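Local coordinates for TraM protein (Plasmid R64, PDB 3WZ3), which is probably an inner-membrane component of a type IVB secretion system acting in plasmid conjugation, seen here as its periplasmic fragment, at residues T20-D25 against N50-S55; S55-T60 against M98-Q103; V27-Q32 against T60-K65. All blocks are in the same frame, centred on the assembly; numbering follows the deposited sequence.

Interaction 1. Residues T20-D25 against N50-S55; sequences TAFNLD and NALQAS
F22 meets A51 and L52 near the C-terminal end of the helix that starts at residue 7, beside helix 42-54, inside the helical layer that packs on a four-stranded antiparallel sheet, consistent with the NTF2-like fold of its family clan. Three apolar pairs define the contact, with F22 in two of them. The ring presents its far end to the neighbouring helix: CZ of F22 lies 4.2 Å from CB of A51, which sits at the ring edge, near the ring plane. L52 comes in obliquely, neither over the face nor at the edge, with its CD2 4.1 Å from CE1 of F22. Both F22 and L52 hold CG anti to their own carbonyl carbon (chi1 -64° and -68°); neither CB points straight across, and the reach is made by the outer atoms of each side chain. One face of the phenyl ring is partly covered by CB of A21, 3.8 Å above the plane and offset toward the rim. Elsewhere the ring of Y48 meets F22 edge-to-face, and F114 of strand 110-120 also packs on it, which joins this region to the sheet. L24 does point its CB at the other helix, and its backbone pairs with L68. L52 thus bridges two side chains of 20-25 through a single methyl: CD2 that touches F22 is also 4.3 Å from CD1 of L24.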
ATOM      1  N   THR A  20      -4.320  -1.131  -5.136  1.00  8.89           N
ATOM      2  CA  THR A  20      -3.876  -0.142  -6.104  1.00  9.61           C
ATOM      3  C   THR A  20      -2.357  -0.026  -6.144  1.00  9.46           C
ATOM      4  O   THR A  20      -1.760   0.117  -7.219  1.00 10.59           O
ATOM      5  CB  THR A  20      -4.484   1.237  -5.778  1.00 12.17           C
ATOM      6  OG1 THR A  20      -5.905   1.108  -5.697  1.00 16.63           O
ATOM      7  CG2 THR A  20      -4.134   2.246  -6.873  1.00 16.88           C
ATOM      8  N   ALA A  21      -1.716  -0.092  -4.977  1.00  6.61           N
ATOM      9  CA  ALA A  21      -0.289   0.143  -4.894  1.00  6.38           C
ATOM     10  C   ALA A  21       0.538  -0.903  -5.630  1.00  8.30           C
ATOM     11  O   ALA A  21       1.603  -0.592  -6.161  1.00  6.93           O
ATOM     12  CB  ALA A  21       0.142   0.205  -3.433  1.00  8.76           C
ATOM     13  N   PHE A  22       0.051  -2.142  -5.657  1.00  7.07           N
ATOM     14  CA  PHE A  22       0.870  -3.240  -6.151  1.00  5.37           C
ATOM     15  C   PHE A  22       0.307  -3.962  -7.370  1.00  6.24           C
ATOM     16  O   PHE A  22       0.777  -5.026  -7.731  1.00  6.41           O
ATOM     17  CB  PHE A  22       1.225  -4.202  -5.011  1.00  5.76           C
ATOM     18  CG  PHE A  22       2.082  -3.563  -3.959  1.00  5.30           C
ATOM     19  CD1 PHE A  22       3.379  -3.178  -4.247  1.00  7.62           C
ATOM     20  CD2 PHE A  22       1.579  -3.318  -2.703  1.00  8.85           C
ATOM     21  CE1 PHE A  22       4.167  -2.552  -3.277  1.00  8.40           C
ATOM     22  CE2 PHE A  22       2.357  -2.705  -1.730  1.00 11.84           C
ATOM     23  CZ  PHE A  22       3.657  -2.321  -2.023  1.00 11.42           C
ATOM     24  N   ASN A  23      -0.656  -3.330  -8.034  1.00  6.53           N
ATOM     25  CA  ASN A  23      -1.076  -3.725  -9.378  1.00  6.79           C
ATOM     26  C   ASN A  23      -0.739  -2.621 -10.362  1.00  7.26           C
ATOM     27  O   ASN A  23      -1.458  -1.641 -10.477  1.00  9.65           O
ATOM     28  CB  ASN A  23      -2.554  -4.097  -9.389  1.00  6.74           C
ATOM     29  CG  ASN A  23      -2.796  -5.426  -8.691  1.00  8.15           C
ATOM     30  OD1 ASN A  23      -2.646  -6.487  -9.293  1.00  8.19           O
ATOM     31  ND2 ASN A  23      -3.141  -5.375  -7.413  1.00  7.71           N
ATOM     32  N   LEU A  24       0.389  -2.795 -11.041  1.00  7.03           N
ATOM     33  CA  LEU A  24       0.984  -1.741 -11.849  1.00  6.41           C
ATOM     34  C   LEU A  24       1.189  -2.222 -13.273  1.00  9.09           C
ATOM     35  O   LEU A  24       1.561  -3.377 -13.525  1.00  9.17           O
ATOM     36  CB  LEU A  24       2.331  -1.327 -11.264  1.00  6.59           C
ATOM     37  CG  LEU A  24       2.312  -0.776  -9.835  1.00  8.02           C
ATOM     38  CD1 LEU A  24       3.752  -0.537  -9.390  1.00  6.69           C
ATOM     39  CD2 LEU A  24       1.469   0.500  -9.692  1.00  9.49           C
ATOM     40  N   ASP A  25       0.962  -1.305 -14.202  1.00  8.29           N
ATOM     41  CA  ASP A  25       1.052  -1.602 -15.626  1.00  9.19           C
ATOM     42  C   ASP A  25       2.397  -1.129 -16.184  1.00  7.50           C
ATOM     43  O   ASP A  25       2.863  -0.043 -15.838  1.00  8.12           O
ATOM     44  CB  ASP A  25      -0.074  -0.857 -16.326  1.00  9.39           C
ATOM     45  CG  ASP A  25      -0.110  -1.113 -17.799  1.00 11.40           C
ATOM     46  OD1 ASP A  25       0.533  -0.343 -18.539  1.00 10.37           O
ATOM     47  OD2 ASP A  25      -0.802  -2.071 -18.213  1.00 17.87           O
ATOM     48  N   ASN A  50      10.044   2.668  -0.528  1.00  6.98           N
ATOM     49  CA  ASN A  50      10.988   1.683   0.003  1.00  7.65           C
ATOM     50  C   ASN A  50      10.614   0.252  -0.368  1.00  9.00           C
ATOM     51  O   ASN A  50      11.502  -0.536  -0.734  1.00  9.59           O
ATOM     52  CB  ASN A  50      11.122   1.814   1.523  1.00 13.69           C
ATOM     53  CG  ASN A  50      12.263   0.968   2.083  1.00 17.36           C
ATOM     54  OD1 ASN A  50      13.419   1.164   1.721  1.00 18.98           O
ATOM     55  ND2 ASN A  50      11.935   0.037   2.966  1.00 23.72           N
ATOM     56  N   ALA A  51       9.327  -0.091  -0.263  1.00  8.42           N
ATOM     57  CA  ALA A  51       8.871  -1.440  -0.601  1.00  9.12           C
ATOM     58  C   ALA A  51       9.096  -1.755  -2.088  1.00  8.35           C
ATOM     59  O   ALA A  51       9.509  -2.870  -2.451  1.00  9.73           O
ATOM     60  CB  ALA A  51       7.402  -1.630  -0.220  1.00 10.37           C
ATOM     61  N   LEU A  52       8.836  -0.777  -2.954  1.00  6.65           N
ATOM     62  CA  LEU A  52       9.091  -0.968  -4.373  1.00  6.91           C
ATOM     63  C   LEU A  52      10.592  -1.206  -4.592  1.00  8.07           C
ATOM     64  O   LEU A  52      10.981  -2.138  -5.296  1.00 10.83           O
ATOM     65  CB  LEU A  52       8.606   0.255  -5.162  1.00  7.80           C
ATOM     66  CG  LEU A  52       7.096   0.491  -5.230  1.00  6.62           C
ATOM     67  CD1 LEU A  52       6.836   1.871  -5.801  1.00  9.82           C
ATOM     68  CD2 LEU A  52       6.420  -0.609  -6.049  1.00  9.97           C
ATOM     69  N   GLN A  53      11.436  -0.388  -3.975  1.00  7.34           N
ATOM     70  CA  GLN A  53      12.887  -0.524  -4.159  1.00  9.28           C
ATOM     71  C   GLN A  53      13.418  -1.850  -3.623  1.00  9.20           C
ATOM     72  O   GLN A  53      14.330  -2.469  -4.209  1.00  9.65           O
ATOM     73  CB  GLN A  53      13.605   0.652  -3.510  1.00  9.48           C
ATOM     74  CG  GLN A  53      15.116   0.518  -3.483  1.00 11.97           C
ATOM     75  CD  GLN A  53      15.740   0.584  -4.853  1.00 16.07           C
ATOM     76  OE1 GLN A  53      15.215   1.225  -5.760  1.00 16.28           O
ATOM     77  NE2 GLN A  53      16.889  -0.073  -5.009  1.00 23.44           N
ATOM     78  N   ALA A  54      12.857  -2.316  -2.517  1.00  7.65           N
ATOM     79  CA  ALA A  54      13.392  -3.525  -1.897  1.00  9.27           C
ATOM     80  C   ALA A  54      13.208  -4.746  -2.789  1.00  9.62           C
ATOM     81  O   ALA A  54      13.975  -5.707  -2.674  1.00 14.81           O
ATOM     82  CB  ALA A  54      12.759  -3.749  -0.535  1.00  9.64           C
ATOM     83  N   SER A  55      12.184  -4.720  -3.639  1.00  9.14           N
ATOM     84  CA  SER A  55      11.969  -5.781  -4.629  1.00  8.88           C
ATOM     85  C   SER A  55      12.399  -5.395  -6.044  1.00 11.55           C
ATOM     86  O   SER A  55      12.064  -6.094  -6.999  1.00 12.49           O
ATOM     87  CB  SER A  55      10.503  -6.223  -4.638  1.00 14.36           C
ATOM     88  OG  SER A  55      10.178  -6.912  -3.433  1.00 15.21           O
TER

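Interaction 2. Residues S55-T60 against M98-Q103; sequences SNILET and MRLVGQ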
ATOM      1  N   SER A  55      12.184  -4.720  -3.639  1.00  9.14           N
ATOM      2  CA  SER A  55      11.969  -5.781  -4.629  1.00  8.88           C
ATOM      3  C   SER A  55      12.399  -5.395  -6.044  1.00 11.55           C
ATOM      4  O   SER A  55      12.064  -6.094  -6.999  1.00 12.49           O
ATOM      5  CB  SER A  55      10.503  -6.223  -4.638  1.00 14.36           C
ATOM      6  OG  SER A  55      10.178  -6.912  -3.433  1.00 15.21           O
ATOM      7  N   ASN A  56      13.123  -4.286  -6.166  1.00  9.52           N
ATOM      8  CA  ASN A  56      13.599  -3.803  -7.459  1.00  8.94           C
ATOM      9  C   ASN A  56      12.474  -3.711  -8.483  1.00  8.44           C
ATOM     10  O   ASN A  56      12.663  -3.990  -9.671  1.00  9.69           O
ATOM     11  CB  ASN A  56      14.722  -4.696  -7.990  1.00  9.07           C
ATOM     12  CG  ASN A  56      15.551  -3.999  -9.026  1.00 15.09           C
ATOM     13  OD1 ASN A  56      15.696  -2.773  -8.997  1.00 15.32           O
ATOM     14  ND2 ASN A  56      16.094  -4.770  -9.967  1.00 24.79           N
ATOM     15  N   ILE A  57      11.295  -3.289  -8.033  1.00  8.56           N
ATOM     16  CA  ILE A  57      10.122  -3.275  -8.911  1.00  8.23           C
ATOM     17  C   ILE A  57      10.204  -2.313 -10.082  1.00 10.20           C
ATOM     18  O   ILE A  57       9.964  -2.713 -11.216  1.00  8.43           O
ATOM     19  CB  ILE A  57       8.847  -2.955  -8.101  1.00  9.11           C
ATOM     20  CG1 ILE A  57       8.598  -4.041  -7.064  1.00 14.65           C
ATOM     21  CG2 ILE A  57       7.643  -2.739  -9.021  1.00  9.26           C
ATOM     22  CD1 ILE A  57       8.438  -5.392  -7.661  1.00 13.97           C
ATOM     23  N   LEU A  58      10.514  -1.050  -9.819  1.00  7.87           N
ATOM     24  CA  LEU A  58      10.432  -0.041 -10.864  1.00  8.99           C
ATOM     25  C   LEU A  58      11.435  -0.307 -11.969  1.00 10.31           C
ATOM     26  O   LEU A  58      11.108  -0.165 -13.140  1.00 10.81           O
ATOM     27  CB  LEU A  58      10.631   1.361 -10.284  1.00  9.71           C
ATOM     28  CG  LEU A  58       9.545   1.774  -9.295  1.00 13.30           C
ATOM     29  CD1 LEU A  58       9.839   3.193  -8.842  1.00 14.54           C
ATOM     30  CD2 LEU A  58       8.186   1.664  -9.946  1.00 17.99           C
ATOM     31  N   GLU A  59      12.651  -0.690 -11.594  1.00 10.32           N
ATOM     32  CA  GLU A  59      13.662  -0.975 -12.600  1.00 14.15           C
ATOM     33  C   GLU A  59      13.279  -2.182 -13.428  1.00 11.06           C
ATOM     34  O   GLU A  59      13.497  -2.199 -14.632  1.00 13.23           O
ATOM     35  CB  GLU A  59      15.032  -1.214 -11.960  1.00 17.27           C
ATOM     36  CG  GLU A  59      16.071  -1.667 -12.975  1.00 26.06           C
ATOM     37  CD  GLU A  59      17.419  -1.976 -12.355  1.00 32.88           C
ATOM     38  OE1 GLU A  59      18.127  -1.018 -11.977  1.00 40.38           O
ATOM     39  OE2 GLU A  59      17.775  -3.179 -12.259  1.00 33.76           O
ATOM     40  N   THR A  60      12.697  -3.197 -12.796  1.00  8.78           N
ATOM     41  CA  THR A  60      12.299  -4.399 -13.525  1.00  7.54           C
ATOM     42  C   THR A  60      11.113  -4.121 -14.449  1.00 11.27           C
ATOM     43  O   THR A  60      11.087  -4.575 -15.596  1.00 10.65           O
ATOM     44  CB  THR A  60      11.972  -5.560 -12.576  1.00 10.40           C
ATOM     45  OG1 THR A  60      13.096  -5.806 -11.722  1.00 14.15           O
ATOM     46  CG2 THR A  60      11.650  -6.834 -13.375  1.00 12.91           C
HETATM   47  N   MSE A  98       2.696 -11.021  -4.435  1.00  8.48           N
HETATM   48  CA  MSE A  98       2.843 -10.252  -5.672  1.00 10.14           C
HETATM   49  C   MSE A  98       3.798 -10.910  -6.642  1.00  9.47           C
HETATM   50  O   MSE A  98       4.651 -11.707  -6.258  1.00  9.43           O
HETATM   51  CB  MSE A  98       3.263  -8.807  -5.375  1.00 13.47           C
HETATM   52  CG  MSE A  98       4.655  -8.640  -4.820  1.00 13.02           C
HETATM   53 SE   MSE A  98       5.110  -6.761  -4.411  1.00 17.93          SE
HETATM   54  CE  MSE A  98       4.000  -6.532  -2.844  1.00 12.72           C
ATOM     55  N   ARG A  99       3.649 -10.571  -7.912  1.00  8.78           N
ATOM     56  CA  ARG A  99       4.434 -11.238  -8.941  1.00 12.04           C
ATOM     57  C   ARG A  99       4.648 -10.333 -10.137  1.00 10.61           C
ATOM     58  O   ARG A  99       3.710  -9.694 -10.601  1.00  8.98           O
ATOM     59  CB  ARG A  99       3.728 -12.523  -9.394  1.00 11.08           C
ATOM     60  CG  ARG A  99       4.619 -13.387 -10.279  1.00 14.23           C
ATOM     61  CD  ARG A  99       3.934 -14.678 -10.653  1.00 15.49           C
ATOM     62  NE  ARG A  99       4.914 -15.652 -11.120  1.00 24.07           N
ATOM     63  CZ  ARG A  99       4.662 -16.943 -11.294  1.00 30.21           C
ATOM     64  NH1 ARG A  99       3.454 -17.425 -11.029  1.00 31.33           N
ATOM     65  NH2 ARG A  99       5.622 -17.748 -11.727  1.00 31.44           N
ATOM     66  N   LEU A 100       5.881 -10.287 -10.630  1.00 10.27           N
ATOM     67  CA  LEU A 100       6.181  -9.595 -11.882  1.00  9.93           C
ATOM     68  C   LEU A 100       5.887 -10.531 -13.046  1.00 11.97           C
ATOM     69  O   LEU A 100       6.391 -11.654 -13.076  1.00 14.62           O
ATOM     70  CB  LEU A 100       7.637  -9.117 -11.879  1.00 10.37           C
ATOM     71  CG  LEU A 100       7.899  -7.947 -10.930  1.00 11.06           C
ATOM     72  CD1 LEU A 100       9.388  -7.831 -10.555  1.00 13.27           C
ATOM     73  CD2 LEU A 100       7.370  -6.659 -11.552  1.00 11.49           C
ATOM     74  N   VAL A 101       5.054 -10.073 -13.973  1.00 11.24           N
ATOM     75  CA  VAL A 101       4.571 -10.905 -15.069  1.00 14.68           C
ATOM     76  C   VAL A 101       4.783 -10.217 -16.411  1.00 16.06           C
ATOM     77  O   VAL A 101       4.305  -9.111 -16.630  1.00 16.02           O
ATOM     78  CB  VAL A 101       3.083 -11.239 -14.895  1.00 16.51           C
ATOM     79  CG1 VAL A 101       2.563 -12.033 -16.093  1.00 19.98           C
ATOM     80  CG2 VAL A 101       2.870 -12.012 -13.599  1.00 17.63           C
ATOM     81  N   GLY A 102       5.493 -10.889 -17.311  1.00 17.18           N
ATOM     82  CA  GLY A 102       5.734 -10.360 -18.638  1.00 23.31           C
ATOM     83  C   GLY A 102       4.950 -11.152 -19.663  1.00 29.97           C
ATOM     84  O   GLY A 102       4.196 -12.058 -19.307  1.00 27.26           O
ATOM     85  N   GLN A 103       5.136 -10.810 -20.935  1.00 32.86           N
ATOM     86  CA  GLN A 103       4.461 -11.504 -22.020  1.00 34.96           C
ATOM     87  C   GLN A 103       5.025 -12.903 -22.201  1.00 35.35           C
ATOM     88  O   GLN A 103       4.275 -13.859 -22.377  1.00 35.79           O
ATOM     89  CB  GLN A 103       4.588 -10.721 -23.328  1.00 38.09           C
ATOM     90  CG  GLN A 103       3.996  -9.321 -23.282  1.00 41.11           C
ATOM     91  CD  GLN A 103       4.027  -8.637 -24.636  1.00 47.12           C
ATOM     92  OE1 GLN A 103       3.958  -9.293 -25.679  1.00 45.41           O
ATOM     93  NE2 GLN A 103       4.138  -7.309 -24.629  1.00 44.67           N
TER
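One methyl, CD1 of L100, receives both side chains of 55-60 that touch the strand segment, an uneven meeting in which a single leucine makes both close contacts from the strand side. CD1 of I57 lies 3.9 Å from CD1 of L100, and CG2 of T60 lies 3.8 Å from the same methyl. I57 and T60 are about one helical turn apart, and each meets the leucine at a slant. The T60 contact depends on how its branches are sorted. With chi1 at -56°, CG2 is anti to the backbone N and faces the leucine, while OG1 lies beside that N and turns back along its helix to the residue just before it, donating to O of N56 at 2.8 Å. The backbone N of T60 donates to the same oxygen of N56 at 3.2 Å, and the two donors arrive from opposite faces of the carbonyl plane.

N56 has positive phi (51°) and is the C-prime residue of the Schellman motif that closes helix 42-54, with N of I57 bonded to O of L52; it is also the residue directly before helix 57-64. Its side chain gives no cap to that helix. Instead ND2 of N56 reaches OE2 of E59 at 3.3 Å, nearly straight (173°) and within its own amide plane, but from above the plane of the carboxylate. On the strand, L100 also packs on L68, and its backbone pairs with K107.

Across the two segments the contact is aliphatic, whereas the polar bonds of 56-60 are local; S55 OG separately reaches Q110. The local bonds grip one carbonyl twice, consistent with a firmly set helix start that fixes the threonine methyl toward L100.

Interaction 3. Residues V27-Q32 against T60-K65; sequences VHYRSQ and TIKKEK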
ATOM      1  N   VAL A  27       3.270   0.201 -18.871  1.00  8.55           N
ATOM      2  CA  VAL A  27       3.200   1.483 -19.556  1.00  8.84           C
ATOM      3  C   VAL A  27       2.830   2.616 -18.594  1.00  9.69           C
ATOM      4  O   VAL A  27       3.489   3.656 -18.580  1.00 12.64           O
ATOM      5  CB  VAL A  27       2.200   1.442 -20.738  1.00  6.76           C
ATOM      6  CG1 VAL A  27       2.095   2.826 -21.397  1.00 11.72           C
ATOM      7  CG2 VAL A  27       2.645   0.394 -21.770  1.00 11.27           C
ATOM      8  N   HIS A  28       1.800   2.403 -17.768  1.00  6.55           N
ATOM      9  CA  HIS A  28       1.217   3.490 -16.991  1.00  6.21           C
ATOM     10  C   HIS A  28       1.608   3.540 -15.524  1.00  7.53           C
ATOM     11  O   HIS A  28       1.060   4.343 -14.785  1.00  7.98           O
ATOM     12  CB  HIS A  28      -0.311   3.446 -17.136  1.00  7.85           C
ATOM     13  CG  HIS A  28      -0.748   3.532 -18.561  1.00  7.07           C
ATOM     14  ND1 HIS A  28      -0.750   4.726 -19.256  1.00  8.22           N
ATOM     15  CD2 HIS A  28      -1.135   2.579 -19.446  1.00  8.56           C
ATOM     16  CE1 HIS A  28      -1.136   4.505 -20.498  1.00  8.16           C
ATOM     17  NE2 HIS A  28      -1.371   3.215 -20.646  1.00  7.91           N
ATOM     18  N   TYR A  29       2.572   2.711 -15.125  1.00  7.50           N
ATOM     19  CA  TYR A  29       2.930   2.621 -13.695  1.00  6.46           C
ATOM     20  C   TYR A  29       3.269   3.961 -13.014  1.00  8.73           C
ATOM     21  O   TYR A  29       2.893   4.183 -11.858  1.00  8.36           O
ATOM     22  CB  TYR A  29       4.058   1.621 -13.470  1.00  8.03           C
ATOM     23  CG  TYR A  29       5.409   2.063 -13.986  1.00 10.99           C
ATOM     24  CD1 TYR A  29       5.746   1.904 -15.324  1.00  9.54           C
ATOM     25  CD2 TYR A  29       6.354   2.613 -13.133  1.00 14.00           C
ATOM     26  CE1 TYR A  29       6.997   2.291 -15.799  1.00 10.14           C
ATOM     27  CE2 TYR A  29       7.599   3.009 -13.599  1.00 14.94           C
ATOM     28  CZ  TYR A  29       7.910   2.848 -14.922  1.00 14.91           C
ATOM     29  OH  TYR A  29       9.147   3.248 -15.383  1.00 16.19           O
ATOM     30  N   ARG A  30       3.947   4.873 -13.702  1.00  9.58           N
ATOM     31  CA  ARG A  30       4.280   6.162 -13.066  1.00  8.21           C
ATOM     32  C   ARG A  30       3.039   6.973 -12.719  1.00  9.70           C
ATOM     33  O   ARG A  30       2.962   7.623 -11.667  1.00 11.64           O
ATOM     34  CB  ARG A  30       5.178   6.992 -13.964  1.00 12.81           C
ATOM     35  CG  ARG A  30       6.483   6.320 -14.226  1.00 22.15           C
ATOM     36  CD  ARG A  30       7.525   7.295 -14.717  1.00 25.68           C
ATOM     37  NE  ARG A  30       8.825   6.637 -14.764  1.00 31.29           N
ATOM     38  CZ  ARG A  30       9.600   6.427 -13.702  1.00 27.46           C
ATOM     39  NH1 ARG A  30      10.761   5.805 -13.856  1.00 32.43           N
ATOM     40  NH2 ARG A  30       9.221   6.831 -12.486  1.00 19.25           N
ATOM     41  N   SER A  31       2.050   6.936 -13.600  1.00  8.06           N
ATOM     42  CA  SER A  31       0.816   7.663 -13.398  1.00  8.50           C
ATOM     43  C   SER A  31      -0.042   6.968 -12.328  1.00  8.98           C
ATOM     44  O   SER A  31      -0.691   7.616 -11.504  1.00  9.11           O
ATOM     45  CB  SER A  31       0.045   7.759 -14.725  1.00 12.11           C
ATOM     46  OG  SER A  31       0.859   8.326 -15.751  1.00 17.03           O
ATOM     47  N   GLN A  32      -0.015   5.642 -12.326  1.00  6.52           N
ATOM     48  CA  GLN A  32      -0.706   4.904 -11.274  1.00  7.05           C
ATOM     49  C   GLN A  32      -0.131   5.255  -9.917  1.00  8.10           C
ATOM     50  O   GLN A  32      -0.877   5.522  -8.970  1.00  9.12           O
ATOM     51  CB  GLN A  32      -0.621   3.403 -11.525  1.00  7.04           C
ATOM     52  CG  GLN A  32      -1.435   2.939 -12.773  1.00  7.28           C
ATOM     53  CD  GLN A  32      -1.120   1.507 -13.153  1.00  8.03           C
ATOM     54  OE1 GLN A  32       0.037   1.162 -13.416  1.00  8.90           O
ATOM     55  NE2 GLN A  32      -2.151   0.646 -13.178  1.00  8.14           N
ATOM     56  N   THR A  60      12.697  -3.197 -12.796  1.00  8.78           N
ATOM     57  CA  THR A  60      12.299  -4.399 -13.525  1.00  7.54           C
ATOM     58  C   THR A  60      11.113  -4.121 -14.449  1.00 11.27           C
ATOM     59  O   THR A  60      11.087  -4.575 -15.596  1.00 10.65           O
ATOM     60  CB  THR A  60      11.972  -5.560 -12.576  1.00 10.40           C
ATOM     61  OG1 THR A  60      13.096  -5.806 -11.722  1.00 14.15           O
ATOM     62  CG2 THR A  60      11.650  -6.834 -13.375  1.00 12.91           C
ATOM     63  N   ILE A  61      10.129  -3.369 -13.967  1.00  9.64           N
ATOM     64  CA  ILE A  61       9.007  -2.972 -14.805  1.00  9.27           C
ATOM     65  C   ILE A  61       9.519  -2.222 -16.029  1.00  9.87           C
ATOM     66  O   ILE A  61       9.122  -2.533 -17.162  1.00 13.24           O
ATOM     67  CB  ILE A  61       7.995  -2.109 -14.029  1.00  8.23           C
ATOM     68  CG1 ILE A  61       7.216  -2.975 -13.037  1.00 10.38           C
ATOM     69  CG2 ILE A  61       7.016  -1.453 -15.002  1.00 12.03           C
ATOM     70  CD1 ILE A  61       6.211  -2.183 -12.195  1.00 10.28           C
ATOM     71  N   LYS A  62      10.404  -1.258 -15.811  1.00 11.50           N
ATOM     72  CA  LYS A  62      10.892  -0.427 -16.917  1.00 14.16           C
ATOM     73  C   LYS A  62      11.763  -1.205 -17.895  1.00 15.74           C
ATOM     74  O   LYS A  62      11.564  -1.133 -19.111  1.00 19.29           O
ATOM     75  CB  LYS A  62      11.675   0.774 -16.389  1.00 17.17           C
ATOM     76  CG  LYS A  62      12.226   1.683 -17.483  1.00 22.53           C
ATOM     77  CD  LYS A  62      13.046   2.806 -16.874  1.00 26.00           C
ATOM     78  CE  LYS A  62      13.585   3.744 -17.944  1.00 35.86           C
ATOM     79  NZ  LYS A  62      14.433   3.015 -18.930  1.00 43.43           N
ATOM     80  N   LYS A  63      12.727  -1.946 -17.376  1.00 12.61           N
ATOM     81  CA  LYS A  63      13.684  -2.623 -18.244  1.00 14.78           C
ATOM     82  C   LYS A  63      13.114  -3.851 -18.929  1.00 15.92           C
ATOM     83  O   LYS A  63      13.397  -4.090 -20.109  1.00 16.08           O
ATOM     84  CB  LYS A  63      14.947  -2.978 -17.465  1.00 18.90           C
ATOM     85  CG  LYS A  63      15.807  -1.763 -17.177  1.00 24.78           C
ATOM     86  CD  LYS A  63      16.971  -2.109 -16.267  1.00 28.71           C
ATOM     87  CE  LYS A  63      17.779  -3.274 -16.815  1.00 34.66           C
ATOM     88  NZ  LYS A  63      18.844  -3.695 -15.853  1.00 43.83           N
ATOM     89  N   GLU A  64      12.301  -4.619 -18.209  1.00 13.14           N
ATOM     90  CA  GLU A  64      11.816  -5.901 -18.723  1.00 11.82           C
ATOM     91  C   GLU A  64      10.378  -5.885 -19.216  1.00 13.01           C
ATOM     92  O   GLU A  64       9.867  -6.911 -19.695  1.00 12.91           O
ATOM     93  CB  GLU A  64      12.004  -7.007 -17.691  1.00 10.91           C
ATOM     94  CG  GLU A  64      13.468  -7.230 -17.325  1.00 15.79           C
ATOM     95  CD  GLU A  64      13.694  -8.517 -16.556  1.00 16.90           C
ATOM     96  OE1 GLU A  64      13.179  -9.570 -16.985  1.00 22.66           O
ATOM     97  OE2 GLU A  64      14.382  -8.474 -15.523  1.00 27.79           O
ATOM     98  N   LYS A  65       9.733  -4.726 -19.104  1.00 10.46           N
ATOM     99  CA  LYS A  65       8.384  -4.548 -19.649  1.00 11.51           C
ATOM    100  C   LYS A  65       7.419  -5.537 -19.017  1.00 12.40           C
ATOM    101  O   LYS A  65       6.660  -6.238 -19.699  1.00 15.20           O
ATOM    102  CB  LYS A  65       8.382  -4.688 -21.180  1.00 13.87           C
ATOM    103  CG  LYS A  65       8.784  -3.420 -21.906  1.00 22.79           C
ATOM    104  CD  LYS A  65      10.164  -2.926 -21.509  1.00 25.74           C
ATOM    105  CE  LYS A  65      11.253  -3.648 -22.293  1.00 24.23           C
ATOM    106  NZ  LYS A  65      12.575  -2.936 -22.264  1.00 24.11           N
TER
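A CH-pi contact between Y29 and I61 joins the first turn of helix 29-35 to the second half of helix 57-64, two short helices of the layer that lies against the sheet. CG2 of I61 stands over one face of the tyrosine ring, 4.0 Å from the ring centroid and 25° off the normal. The approach favours one side of the ring: the nearest atom is CD1 of Y29, at 3.6 Å from CG2 of I61. The opposite face is met by R30, whose CG lies 3.5 Å above the ring plane, also offset toward the rim. The R30 chain then runs on beside the ring, and its guanidinium turns a face to CE2 of Y29, 3.9 Å above the guanidinium plane. The ring is therefore held between an isoleucine methyl and its own neighbour in sequence.

Torsions explain the fit. In Y29, chi1 of 70° places CG between the backbone N and the carbonyl carbon, from where the ring extends toward helix 57-64. In I61, CG2 lies anti to the backbone N while CG1 swings beside it, and the two side chains run antiparallel, each passing alongside the other. Farther out, OH of Y29 rests 3.7 Å from CB of K62; the lysine chain then leads its NZ away. L24 packs on Y29, and F26 on I61.

Burial is thus supplied by the ring, an isoleucine methyl and the aliphatic base of K62, whose NZ stays at the margin: it remains 6.9 Å from NH1 of R30, a spacing at which like charges would probably repel only mildly, particularly as both residues are exposed.

Overall arrangement
Interaction 1 lies deepest, its centre about 8 Å from that of the chain, against about 16 and 17 Å for interactions 2 and 3. Distance is not burial, however: interaction 3 is buried apart from an exposed lysine at its border, while interaction 2 is only partly buried. All three are apolar. Interaction 1 joins a helix end and the following loop to helix 42-54 through a phenyl ring, two leucines and an alanine; interaction 2 sets aliphatic groups between helix and strand; interaction 3 pairs a ring face with a methyl. Interactions 2 and 3 share helix 57-64 and T60; S55 belongs to segments of 1 and 2, which touch directly through F22 and M98.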